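Local coordinates for protein putative TetR family transcriptional regulator (Streptomyces coelicolor A3, PDB 3BQY) that probably binds cis-regulatory DNA through an N-terminal helix-turn-helix domain and represses transcription, as expected of a TetR-family regulator, at residues R6-A11 with A54-D59; R41-K46 with L50-E55; A86-H91 with G142-E147; Q148-P153 with L159-L164; E75-L80 with L198-L203. All coordinates share one frame; numbering follows the deposited sequence. Where two conformers were deposited one is given.

Contact 1 of 5, residues R6-A11 with A54-D59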
# COMPACT_ATOMS: atom_id res chain seq x y z
N ARG A 6 11.73 -8.00 -24.84
CA ARG A 6 13.15 -7.87 -24.51
C ARG A 6 13.42 -6.56 -23.78
O ARG A 6 14.26 -6.50 -22.88
CB ARG A 6 14.00 -7.96 -25.78
CG ARG A 6 13.84 -9.27 -26.53
CD ARG A 6 14.70 -9.33 -27.78
NE ARG A 6 14.57 -10.61 -28.46
CZ ARG A 6 15.07 -10.89 -29.66
NH1 ARG A 6 15.74 -9.97 -30.35
NH2 ARG A 6 14.89 -12.10 -30.19
N THR A 7 12.71 -5.50 -24.19
CA THR A 7 12.77 -4.21 -23.53
C THR A 7 12.25 -4.32 -22.10
O THR A 7 12.87 -3.80 -21.18
CB THR A 7 11.99 -3.15 -24.30
OG1 THR A 7 12.59 -3.02 -25.60
CG2 THR A 7 12.05 -1.80 -23.62
N VAL A 8 11.13 -5.03 -21.91
CA VAL A 8 10.58 -5.23 -20.57
C VAL A 8 11.57 -6.01 -19.68
O VAL A 8 11.77 -5.67 -18.51
CB VAL A 8 9.21 -5.96 -20.59
CG1 VAL A 8 8.78 -6.36 -19.16
CG2 VAL A 8 8.14 -5.05 -21.24
N GLN A 9 12.21 -7.03 -20.24
CA GLN A 9 13.17 -7.82 -19.48
C GLN A 9 14.38 -6.99 -19.07
O GLN A 9 14.83 -7.05 -17.94
CB GLN A 9 13.61 -9.06 -20.27
CG GLN A 9 14.43 -10.04 -19.43
CD GLN A 9 13.71 -10.46 -18.13
OE1 GLN A 9 12.69 -11.14 -18.17
NE2 GLN A 9 14.25 -10.03 -16.99
N THR A 10 14.91 -6.22 -20.01
CA THR A 10 16.04 -5.32 -19.73
C THR A 10 15.69 -4.31 -18.62
O THR A 10 16.48 -4.08 -17.70
CB THR A 10 16.55 -4.65 -21.01
OG1 THR A 10 16.99 -5.66 -21.92
CG2 THR A 10 17.74 -3.71 -20.71
N ALA A 11 14.49 -3.74 -18.71
CA ALA A 11 13.99 -2.81 -17.70
C ALA A 11 13.88 -3.46 -16.32
O ALA A 11 14.31 -2.87 -15.32
CB ALA A 11 12.66 -2.21 -18.15
N ALA A 54 4.70 -4.36 -14.78
CA ALA A 54 3.81 -4.82 -13.71
C ALA A 54 3.02 -6.06 -14.19
O ALA A 54 2.90 -7.05 -13.47
CB ALA A 54 2.86 -3.69 -13.32
N GLU A 55 2.53 -6.00 -15.43
CA GLU A 55 1.74 -7.10 -16.00
C GLU A 55 2.62 -8.36 -16.14
O GLU A 55 2.18 -9.45 -15.80
CB GLU A 55 1.08 -6.65 -17.32
CG GLU A 55 0.56 -7.76 -18.19
CD GLU A 55 -0.75 -8.37 -17.68
OE1 GLU A 55 -1.30 -7.93 -16.64
OE2 GLU A 55 -1.21 -9.33 -18.32
N HIS A 56 3.87 -8.20 -16.58
CA HIS A 56 4.81 -9.31 -16.65
C HIS A 56 5.19 -9.92 -15.28
O HIS A 56 5.30 -11.15 -15.14
CB HIS A 56 6.08 -8.88 -17.39
CG HIS A 56 7.02 -10.02 -17.66
ND1 HIS A 56 8.16 -10.25 -16.92
CD2 HIS A 56 6.95 -11.02 -18.57
CE1 HIS A 56 8.78 -11.32 -17.38
NE2 HIS A 56 8.06 -11.81 -18.38
N MSE A 57 5.38 -9.06 -14.26
CA MSE A 57 5.74 -9.52 -12.92
C MSE A 57 4.72 -10.50 -12.37
O MSE A 57 5.09 -11.42 -11.65
CB MSE A 57 5.81 -8.33 -11.92
CG MSE A 57 6.98 -7.43 -12.17
SE MSE A 57 6.84 -5.98 -10.83
CE MSE A 57 8.24 -4.90 -11.56
N VAL A 58 3.45 -10.29 -12.70
CA VAL A 58 2.38 -11.14 -12.13
C VAL A 58 1.95 -12.31 -13.02
O VAL A 58 0.93 -12.95 -12.76
CB VAL A 58 1.15 -10.29 -11.63
CG1 VAL A 58 1.63 -9.34 -10.50
CG2 VAL A 58 0.55 -9.42 -12.77
N ASP A 59 2.71 -12.56 -14.08
CA ASP A 59 2.50 -13.74 -14.93
C ASP A 59 2.42 -15.00 -14.05
O ASP A 59 3.26 -15.22 -13.19
CB ASP A 59 3.68 -13.87 -15.89
CG ASP A 59 3.55 -15.07 -16.79
OD1 ASP A 59 2.50 -15.21 -17.47
OD2 ASP A 59 4.50 -15.88 -16.81
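Val-8 and His-56 mark the closest backbone approach, with CA atoms 8.1 Å apart, where a turn of helix 4-18 faces the last turns of helix 46-57. The surface buried is small, 96 Å². Val-8 CG1 lies 4.1 Å from His-56 CB, so the valine branch meets the root of the histidine side chain. Val-8 CG1 and His-56 CG each lie trans to their own backbone N (chi1 171° and -172°), which points both across the gap. Further out, Gln-9 folds at chi2 and carries OE1 to 4.0 Å from His-56 CE1. That is a van der Waals approach, with the amide and imidazole planes turned 78° from each other. The other end of the Gln-9 amide, NE2, makes a weak hydrogen bond to Asp-13 OD1 one turn on. Contact is therefore split by depth: Val-8 is buried and continues inward against Ala-52 and Met-53, whereas Gln-9 and His-56 lie on the exposed margin. The pairing is as in TetR regulators, where the first helix of the DNA-binding domain packs on the fourth, which links it to the C-terminal domain.

Contact 2 of 5, residues R41-K46 with L50-E55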
# COMPACT_ATOMS: atom_id res chain seq x y z
N ARG A 41 9.03 4.31 -29.68
CA ARG A 41 8.23 3.64 -30.71
C ARG A 41 7.52 2.40 -30.15
O ARG A 41 6.45 2.03 -30.64
CB ARG A 41 9.08 3.30 -31.94
CG ARG A 41 9.43 4.52 -32.77
CD ARG A 41 10.03 4.16 -34.14
NE ARG A 41 11.43 3.74 -34.05
CZ ARG A 41 12.48 4.53 -34.29
NH1 ARG A 41 12.30 5.80 -34.64
NH2 ARG A 41 13.71 4.05 -34.18
N TYR A 42 8.10 1.77 -29.13
CA TYR A 42 7.50 0.60 -28.47
C TYR A 42 6.63 0.97 -27.28
O TYR A 42 5.62 0.31 -27.02
CB TYR A 42 8.58 -0.41 -28.08
CG TYR A 42 9.27 -0.97 -29.30
CD1 TYR A 42 8.69 -2.03 -30.03
CD2 TYR A 42 10.45 -0.41 -29.78
CE1 TYR A 42 9.30 -2.52 -31.20
CE2 TYR A 42 11.07 -0.89 -30.93
CZ TYR A 42 10.50 -1.95 -31.63
OH TYR A 42 11.12 -2.42 -32.78
N PHE A 43 7.01 2.02 -26.57
CA PHE A 43 6.26 2.50 -25.42
C PHE A 43 6.12 4.01 -25.53
O PHE A 43 7.11 4.72 -25.43
CB PHE A 43 7.00 2.15 -24.12
CG PHE A 43 7.22 0.69 -23.94
CD1 PHE A 43 6.20 -0.12 -23.46
CD2 PHE A 43 8.43 0.11 -24.30
CE1 PHE A 43 6.40 -1.49 -23.33
CE2 PHE A 43 8.64 -1.25 -24.16
CZ PHE A 43 7.62 -2.05 -23.66
N ALA A 44 4.89 4.48 -25.71
CA ALA A 44 4.65 5.92 -25.92
C ALA A 44 5.14 6.78 -24.75
O ALA A 44 5.54 7.92 -24.94
CB ALA A 44 3.17 6.18 -26.19
N ALA A 45 5.11 6.21 -23.54
CA ALA A 45 5.53 6.90 -22.34
C ALA A 45 6.13 5.89 -21.36
O ALA A 45 5.89 4.68 -21.49
CB ALA A 45 4.35 7.61 -21.70
N LYS A 46 6.90 6.38 -20.40
CA LYS A 46 7.46 5.52 -19.36
C LYS A 46 6.37 4.78 -18.58
O LYS A 46 6.54 3.61 -18.23
CB LYS A 46 8.40 6.27 -18.40
CG LYS A 46 9.17 5.28 -17.47
CD LYS A 46 10.21 5.99 -16.60
CE LYS A 46 9.56 6.91 -15.60
NZ LYS A 46 10.54 7.25 -14.52
N LEU A 50 6.19 0.86 -17.54
CA LEU A 50 5.91 0.41 -16.15
C LEU A 50 4.70 -0.50 -16.08
O LEU A 50 4.72 -1.52 -15.37
CB LEU A 50 5.75 1.60 -15.20
CG LEU A 50 7.07 2.38 -14.97
CD1 LEU A 50 6.74 3.71 -14.31
CD2 LEU A 50 8.06 1.60 -14.16
N THR A 51 3.66 -0.15 -16.82
CA THR A 51 2.44 -0.95 -16.87
C THR A 51 2.76 -2.36 -17.42
O THR A 51 2.33 -3.37 -16.86
CB THR A 51 1.36 -0.20 -17.68
OG1 THR A 51 0.96 0.96 -16.94
CG2 THR A 51 0.14 -1.08 -17.97
N ALA A 52 3.55 -2.42 -18.49
CA ALA A 52 3.96 -3.69 -19.09
C ALA A 52 4.84 -4.54 -18.14
O ALA A 52 4.68 -5.77 -18.06
CB ALA A 52 4.67 -3.46 -20.46
N MSE A 53 5.71 -3.87 -17.39
CA MSE A 53 6.52 -4.50 -16.36
C MSE A 53 5.66 -5.13 -15.27
O MSE A 53 5.86 -6.30 -14.91
CB MSE A 53 7.51 -3.49 -15.77
CG MSE A 53 8.66 -3.12 -16.75
SE MSE A 53 9.55 -1.47 -16.18
CE MSE A 53 10.50 -2.24 -14.68
N ALA A 54 4.70 -4.36 -14.78
CA ALA A 54 3.81 -4.82 -13.71
C ALA A 54 3.02 -6.06 -14.19
O ALA A 54 2.90 -7.05 -13.47
CB ALA A 54 2.86 -3.69 -13.32
N GLU A 55 2.53 -6.00 -15.43
CA GLU A 55 1.74 -7.10 -16.00
C GLU A 55 2.62 -8.36 -16.14
O GLU A 55 2.18 -9.45 -15.80
CB GLU A 55 1.08 -6.65 -17.32
CG GLU A 55 0.56 -7.76 -18.19
CD GLU A 55 -0.75 -8.37 -17.68
OE1 GLU A 55 -1.30 -7.93 -16.64
OE2 GLU A 55 -1.21 -9.33 -18.32
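Lys-46 and Leu-50 are one helical turn apart, their CA atoms separated by 6.2 Å, while Phe-43 and Ala-52 pair at 9.1 Å between CA atoms where the chain turns from helix 36-42 into helix 46-57. This is the exit of the predicted helix-turn-helix motif, residues 24-43, in the TetR-type DNA-binding domain. Phe-43 leaves helical geometry, and Ala-45 occupies the N-cap position of the next helix; its N makes a weak hydrogen bond to the Asp-48 carboxylate. Across the turn, Phe-43 CE1 comes to 3.9 Å from Ala-52 CB, the methyl approaching the ring obliquely. A chi1 of -59° swings the phenyl group away from its own carbonyl carbon and toward helix 46-57. Thr-7 and Val-8 of helix 4-18 also touch this ring, so Phe-43 is buried where three chain elements converge. Nearer the start of helix 46-57, Lys-46 CG and Leu-50 CD1 stand 4.3 Å apart, a loose apolar approach along the aliphatic part of the lysine, whose NZ makes a weak hydrogen bond to Leu-23 O. Leu-50 CG also rests 3.5 Å from Lys-46 O. That same oxygen accepts the first-turn helical bond from Leu-50 N at 2.9 Å, with an N-H...O angle of 171° and a C=O...N angle of 165°.

Contact 3 of 5, residues A86-H91 with G142-E147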
# COMPACT_ATOMS: atom_id res chain seq x y z
N ALA A 86 4.95 -12.70 -3.50
CA ALA A 86 6.20 -13.27 -3.97
C ALA A 86 6.59 -12.67 -5.33
O ALA A 86 7.77 -12.36 -5.55
CB ALA A 86 6.07 -14.81 -4.07
N ALA A 87 5.61 -12.47 -6.20
CA ALA A 87 5.86 -11.91 -7.54
C ALA A 87 6.37 -10.48 -7.41
O ALA A 87 7.23 -10.07 -8.17
CB ALA A 87 4.61 -11.96 -8.40
N LEU A 88 5.85 -9.71 -6.44
CA LEU A 88 6.32 -8.34 -6.27
C LEU A 88 7.68 -8.27 -5.58
O LEU A 88 8.49 -7.39 -5.89
CB LEU A 88 5.30 -7.52 -5.47
CG LEU A 88 3.89 -7.49 -6.09
CD1 LEU A 88 2.99 -6.60 -5.20
CD2 LEU A 88 3.91 -7.03 -7.57
N LEU A 89 7.92 -9.18 -4.62
CA LEU A 89 9.22 -9.25 -3.92
C LEU A 89 10.36 -9.71 -4.83
O LEU A 89 11.53 -9.47 -4.53
CB LEU A 89 9.14 -10.20 -2.71
CG LEU A 89 8.34 -9.70 -1.48
CD1 LEU A 89 8.31 -10.81 -0.46
CD2 LEU A 89 8.94 -8.41 -0.91
N ALA A 90 10.02 -10.36 -5.94
CA ALA A 90 11.01 -10.90 -6.89
C ALA A 90 11.76 -9.78 -7.61
O ALA A 90 12.79 -10.03 -8.23
CB ALA A 90 10.37 -11.85 -7.88
N HIS A 91 11.25 -8.56 -7.53
CA HIS A 91 11.87 -7.39 -8.19
C HIS A 91 12.02 -6.26 -7.21
O HIS A 91 11.08 -5.95 -6.46
CB HIS A 91 10.99 -6.94 -9.37
CG HIS A 91 10.67 -8.05 -10.31
ND1 HIS A 91 11.49 -8.41 -11.35
CD2 HIS A 91 9.64 -8.94 -10.33
CE1 HIS A 91 10.98 -9.44 -11.98
NE2 HIS A 91 9.86 -9.78 -11.39
N GLY A 142 0.01 -3.05 0.19
CA GLY A 142 0.47 -2.18 1.29
C GLY A 142 1.58 -2.85 2.09
O GLY A 142 2.61 -2.23 2.39
N HIS A 143 1.38 -4.12 2.41
CA HIS A 143 2.40 -4.87 3.17
C HIS A 143 3.72 -4.96 2.39
O HIS A 143 4.82 -4.74 2.95
CB HIS A 143 1.94 -6.31 3.46
CG HIS A 143 3.07 -7.20 3.86
ND1 HIS A 143 3.46 -7.35 5.17
CD2 HIS A 143 3.95 -7.91 3.11
CE1 HIS A 143 4.52 -8.15 5.22
NE2 HIS A 143 4.84 -8.49 3.99
N THR A 144 3.63 -5.30 1.11
CA THR A 144 4.84 -5.53 0.30
C THR A 144 5.57 -4.20 0.02
O THR A 144 6.81 -4.13 0.06
CB THR A 144 4.48 -6.29 -1.01
OG1 THR A 144 3.71 -7.46 -0.65
CG2 THR A 144 5.78 -6.76 -1.72
N LEU A 145 4.81 -3.14 -0.21
CA LEU A 145 5.40 -1.80 -0.34
C LEU A 145 6.24 -1.44 0.86
O LEU A 145 7.39 -0.96 0.74
CB LEU A 145 4.31 -0.74 -0.47
CG LEU A 145 3.67 -0.49 -1.82
CD1 LEU A 145 2.44 0.35 -1.58
CD2 LEU A 145 4.66 0.27 -2.72
N GLU A 146 5.67 -1.66 2.04
CA GLU A 146 6.38 -1.32 3.28
C GLU A 146 7.54 -2.26 3.59
O GLU A 146 8.58 -1.83 4.08
CB GLU A 146 5.40 -1.18 4.45
CG GLU A 146 4.28 -0.11 4.15
CD GLU A 146 4.77 1.38 4.05
OE1 GLU A 146 5.93 1.66 3.66
OE2 GLU A 146 3.95 2.28 4.38
N GLU A 147 7.39 -3.55 3.25
CA GLU A 147 8.51 -4.50 3.37
C GLU A 147 9.67 -4.07 2.47
O GLU A 147 10.84 -4.04 2.91
CB GLU A 147 8.06 -5.92 3.00
CG GLU A 147 9.25 -6.89 2.89
CD GLU A 147 8.85 -8.36 2.75
OE1 GLU A 147 7.65 -8.69 2.79
OE2 GLU A 147 9.77 -9.18 2.61
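Leu-88 makes the first touch along segment 86-91: its CB lies 3.9 Å from Thr-144 CG2, close to where helix 73-89 passes helix 126-151. The Thr-144 rotamer (chi1 -52°) gives the methyl to the leucines and turns OG1 back to Thr-140 O of its own helix, where it is hydrogen-bonded. Leu-89 follows and makes the broader approach. Its CD2 lies 3.7 Å from the same Thr-144 CG2, so this methyl touches two successive leucines. Leu-89 CD2 also meets Glu-147 CD at 3.7 Å, and Leu-89 CD1 comes to 3.8 Å from Glu-147 OE2. The extended glutamate chain runs at about a right angle to the leucine, presenting its carboxylate to both methyl branches. Glu-147 OE1 is engaged by a salt bridge to Arg-85 and by a weak bond from His-143 NE2, 3.1 Å long with an N-H...O angle of 134°. Gln-148 NE2 hydrogen-bonds Leu-88 O and, weakly, His-91 O, at the end of the segment. With no hydrogen bond between the two segments, the contact is one of van der Waals packing, partly of methyls on a carboxylate; that buried group is paired mainly with Arg-85, which probably steadies its negative charge.

Contact 4 of 5, residues Q148-P153 with L159-L164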
# COMPACT_ATOMS: atom_id res chain seq x y z
N GLN A 148 9.36 -3.70 1.22
CA GLN A 148 10.42 -3.28 0.30
C GLN A 148 11.07 -1.94 0.68
O GLN A 148 12.29 -1.76 0.51
CB GLN A 148 9.95 -3.31 -1.16
CG GLN A 148 9.78 -4.76 -1.62
CD GLN A 148 9.29 -4.89 -3.03
OE1 GLN A 148 8.35 -4.21 -3.44
NE2 GLN A 148 9.90 -5.81 -3.78
N ALA A 149 10.27 -1.02 1.20
CA ALA A 149 10.80 0.25 1.71
C ALA A 149 11.84 0.02 2.81
O ALA A 149 12.85 0.74 2.89
CB ALA A 149 9.68 1.13 2.21
N ALA A 150 11.58 -0.97 3.67
CA ALA A 150 12.45 -1.31 4.80
C ALA A 150 13.75 -1.95 4.35
O ALA A 150 14.78 -1.75 5.00
CB ALA A 150 11.73 -2.22 5.76
N LEU A 151 13.69 -2.72 3.26
CA LEU A 151 14.86 -3.44 2.76
C LEU A 151 15.72 -2.59 1.82
O LEU A 151 16.82 -3.00 1.46
CB LEU A 151 14.44 -4.74 2.05
CG LEU A 151 13.69 -5.78 2.89
CD1 LEU A 151 12.87 -6.72 1.99
CD2 LEU A 151 14.65 -6.57 3.78
N THR A 152 15.22 -1.42 1.44
CA THR A 152 15.96 -0.46 0.62
C THR A 152 17.14 0.05 1.42
O THR A 152 16.98 0.35 2.61
CB THR A 152 15.07 0.74 0.19
OG1 THR A 152 13.86 0.26 -0.41
CG2 THR A 152 15.80 1.65 -0.83
N PRO A 153 18.35 0.12 0.80
CA PRO A 153 19.53 0.66 1.50
C PRO A 153 19.17 1.93 2.29
O PRO A 153 18.73 2.91 1.70
CB PRO A 153 20.49 1.00 0.36
CG PRO A 153 20.12 0.06 -0.76
CD PRO A 153 18.66 -0.31 -0.58
N LEU A 159 6.84 2.73 9.59
CA LEU A 159 6.97 1.79 10.71
C LEU A 159 8.16 0.85 10.50
O LEU A 159 8.13 -0.32 10.90
CB LEU A 159 5.66 1.00 10.92
CG LEU A 159 4.40 1.82 11.19
CD1 LEU A 159 3.17 0.93 11.27
CD2 LEU A 159 4.56 2.63 12.46
N ASP A 160 9.21 1.39 9.88
CA ASP A 160 10.43 0.64 9.62
C ASP A 160 10.95 0.12 10.96
O ASP A 160 11.15 0.89 11.92
CB ASP A 160 11.45 1.54 8.93
CG ASP A 160 12.73 0.80 8.52
OD1 ASP A 160 13.26 -0.01 9.30
OD2 ASP A 160 13.23 1.06 7.42
N GLU A 161 11.11 -1.20 11.02
CA GLU A 161 11.71 -1.93 12.14
C GLU A 161 12.86 -1.21 12.86
O GLU A 161 12.74 -0.89 14.05
CB GLU A 161 12.15 -3.34 11.70
CG GLU A 161 12.18 -3.55 10.18
CD GLU A 161 13.56 -3.94 9.67
OE1 GLU A 161 14.55 -3.82 10.43
OE2 GLU A 161 13.64 -4.35 8.49
N ALA A 162 13.95 -0.94 12.15
CA ALA A 162 15.14 -0.32 12.77
C ALA A 162 14.84 1.09 13.31
O ALA A 162 15.25 1.45 14.42
CB ALA A 162 16.28 -0.28 11.79
N THR A 163 14.11 1.87 12.51
CA THR A 163 13.73 3.24 12.86
C THR A 163 12.94 3.30 14.19
O THR A 163 13.26 4.10 15.08
CB THR A 163 12.95 3.89 11.68
OG1 THR A 163 13.67 3.66 10.46
CG2 THR A 163 12.79 5.40 11.89
N LEU A 164 11.94 2.42 14.32
CA LEU A 164 11.19 2.23 15.57
C LEU A 164 12.08 2.07 16.80
O LEU A 164 11.96 2.83 17.76
CB LEU A 164 10.19 1.08 15.45
CG LEU A 164 8.82 1.70 15.29
CD1 LEU A 164 7.76 0.75 14.72
CD2 LEU A 164 8.40 2.20 16.65
O HOH W 1 15.24 -1.03 7.58
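Ala-150 and Asp-160 bring the end of helix 126-151 to the start of helix 161-167, with CA atoms 5.6 Å apart; in this part of the TetR-like C-terminal domain two helices are joined by a short loop, the second N-capped by Asp-160. The Asp-160 side chain can be traced outward. From CB, the chain extends away from the backbone N (chi1 -176°), directing the carboxylate at the preceding helix. Asp-160 OD1 takes the capping bond from Ala-162 N, which is weak, at 3.1 Å with an N-H...O angle of 132°. Asp-160 OD2 lies 3.6 Å from Ala-150 CA, a contact with carbon, and finds its strong polar partner in Gly-156 N of the intervening loop. Hence one carboxylate engages the new helix through one oxygen and the loop through the other. Glu-161 OE2 lies 4.0 Å from Ala-150 CB, in a side-chain conformation with chi1 near eclipsed (13°), so its position is less certain; Phe-188 of helix 188-206 touches both residues. The second subunit is also close: Tyr-134 OH of that chain is hydrogen-bonded to Leu-159 O. No direct hydrogen bond joins the two segments, but a water lies within hydrogen-bonding distance of both, 2.7 Å from Ala-150 O and 2.8 Å from Asp-160 OD1.

Contact 5 of 5, residues E75-L80 with L198-L203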
# COMPACT_ATOMS: atom_id res chain seq x y z
N GLU A 75 -7.35 -21.70 2.05
CA GLU A 75 -6.00 -22.06 1.58
C GLU A 75 -5.76 -21.57 0.16
O GLU A 75 -4.70 -21.04 -0.16
CB GLU A 75 -5.74 -23.57 1.66
CG GLU A 75 -4.26 -23.93 1.46
CD GLU A 75 -3.35 -23.09 2.34
OE1 GLU A 75 -3.59 -23.05 3.57
OE2 GLU A 75 -2.43 -22.41 1.81
N ARG A 76 -6.74 -21.72 -0.73
CA ARG A 76 -6.51 -21.26 -2.11
C ARG A 76 -6.42 -19.72 -2.19
O ARG A 76 -5.63 -19.17 -2.96
CB ARG A 76 -7.60 -21.80 -3.05
CG ARG A 76 -7.55 -23.35 -3.11
CD ARG A 76 -8.74 -23.88 -3.90
NE ARG A 76 -8.60 -23.54 -5.33
CZ ARG A 76 -9.61 -23.21 -6.15
NH1 ARG A 76 -10.85 -23.08 -5.70
NH2 ARG A 76 -9.36 -22.98 -7.43
N THR A 77 -7.24 -19.05 -1.40
CA THR A 77 -7.19 -17.60 -1.34
C THR A 77 -5.82 -17.16 -0.79
O THR A 77 -5.20 -16.23 -1.33
CB THR A 77 -8.31 -17.05 -0.46
OG1 THR A 77 -9.59 -17.40 -1.03
CG2 THR A 77 -8.21 -15.49 -0.38
N ALA A 78 -5.36 -17.84 0.26
CA ALA A 78 -4.04 -17.54 0.83
C ALA A 78 -2.93 -17.76 -0.21
O ALA A 78 -2.00 -16.97 -0.27
CB ALA A 78 -3.77 -18.42 2.08
N ARG A 79 -3.00 -18.83 -1.00
CA ARG A 79 -1.96 -19.09 -2.01
C ARG A 79 -1.90 -17.98 -3.06
O ARG A 79 -0.83 -17.60 -3.49
CB ARG A 79 -2.14 -20.45 -2.71
CG ARG A 79 -1.75 -21.63 -1.82
CD ARG A 79 -1.33 -22.84 -2.66
NE ARG A 79 -2.41 -23.23 -3.55
CZ ARG A 79 -3.35 -24.13 -3.26
NH1 ARG A 79 -3.34 -24.76 -2.09
NH2 ARG A 79 -4.29 -24.39 -4.16
N LEU A 80 -3.06 -17.48 -3.46
CA LEU A 80 -3.12 -16.35 -4.40
C LEU A 80 -2.45 -15.09 -3.83
O LEU A 80 -1.69 -14.42 -4.54
CB LEU A 80 -4.56 -16.03 -4.77
CG LEU A 80 -5.23 -16.98 -5.77
CD1 LEU A 80 -6.71 -16.72 -5.71
CD2 LEU A 80 -4.70 -16.73 -7.22
N LEU A 198 -5.77 -12.92 9.69
CA LEU A 198 -6.84 -12.01 10.16
C LEU A 198 -7.96 -11.86 9.09
O LEU A 198 -9.15 -11.97 9.42
CB LEU A 198 -6.33 -10.60 10.49
CG LEU A 198 -5.34 -10.49 11.65
CD1 LEU A 198 -5.02 -9.01 11.91
CD2 LEU A 198 -5.95 -11.14 12.92
N LEU A 199 -7.56 -11.56 7.85
CA LEU A 199 -8.51 -11.39 6.73
C LEU A 199 -9.33 -12.65 6.52
O LEU A 199 -10.55 -12.57 6.37
CB LEU A 199 -7.80 -10.98 5.41
CG LEU A 199 -7.10 -9.59 5.46
CD1 LEU A 199 -6.26 -9.27 4.16
CD2 LEU A 199 -8.19 -8.50 5.62
N LEU A 200 -8.66 -13.81 6.52
CA LEU A 200 -9.35 -15.07 6.25
C LEU A 200 -10.29 -15.45 7.39
O LEU A 200 -11.40 -15.94 7.14
CB LEU A 200 -8.35 -16.19 5.98
CG LEU A 200 -7.53 -16.00 4.70
CD1 LEU A 200 -6.40 -17.01 4.67
CD2 LEU A 200 -8.39 -16.08 3.40
N ASP A 201 -9.86 -15.24 8.64
CA ASP A 201 -10.73 -15.43 9.81
C ASP A 201 -11.94 -14.49 9.74
O ASP A 201 -13.06 -14.89 10.05
CB ASP A 201 -9.97 -15.17 11.12
CG ASP A 201 -9.08 -16.34 11.53
OD1 ASP A 201 -9.22 -17.43 10.94
OD2 ASP A 201 -8.24 -16.16 12.44
N GLY A 202 -11.70 -13.25 9.34
CA GLY A 202 -12.78 -12.28 9.15
C GLY A 202 -13.75 -12.77 8.07
O GLY A 202 -14.96 -12.68 8.25
N LEU A 203 -13.22 -13.27 6.95
CA LEU A 203 -14.10 -13.84 5.90
C LEU A 203 -14.90 -15.03 6.42
O LEU A 203 -16.09 -15.16 6.08
CB LEU A 203 -13.30 -14.23 4.66
CG LEU A 203 -12.87 -13.01 3.83
CD1 LEU A 203 -11.76 -13.38 2.84
CD2 LEU A 203 -14.13 -12.43 3.14
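Within the helical C-terminal domain, Leu-200 of helix 188-206 reaches across to Thr-77 and Ala-78 of helix 73-89, joining the first and last helices of that domain's sequence range. The CA atoms of Ala-78 and Leu-200 are 8.0 Å apart, a spacing that leaves room for a single layer of side chains. Leu-200 fills it with its two branches divided between neighbouring residues: CD2 lies 3.8 Å from Thr-77 CG2 and 4.0 Å from Thr-77 CB, while CD1 lies 4.0 Å from Ala-78 CB. As in TetR proteins, helices 126-151 and 188-206 of the two subunits pair at the dimer interface: Leu-199 meets Leu-199, and Leu-198 meets Ser-135, of the second subunit. Leu-200 faces helix 73-89 of its own chain instead. Thr-77 takes part through carbon, because a chi1 of -63° holds CG2 out toward the leucine and leaves OG1 to hydrogen-bond Trp-73 O in its own helix. The Thr-77 and Leu-200 side chains lie alongside each other, pointing opposite ways.

In the fold
Contacts 1 and 2 share helix 46-57 and meet directly, Val-8 CG2 lying 3.9 Å from Phe-43 CZ; both are partly buried and belong to the DNA-binding end. Contact 3, its centre about 4 Å from the centre of the chain, is buried, and touches contact 1 where Met-57 packs against His-91. It shares helix 126-151 with contact 4 and helix 73-89 with contact 5. Contacts 3 and 5 are buried and rely on methyl packing, but of these two only contact 3 places a carboxylate among its touching groups. Contact 4, partly buried, uses water and a capping aspartate instead. Contacts 3, 4 and 5 adjoin the second subunit, whereas contacts 1 and 2 do not.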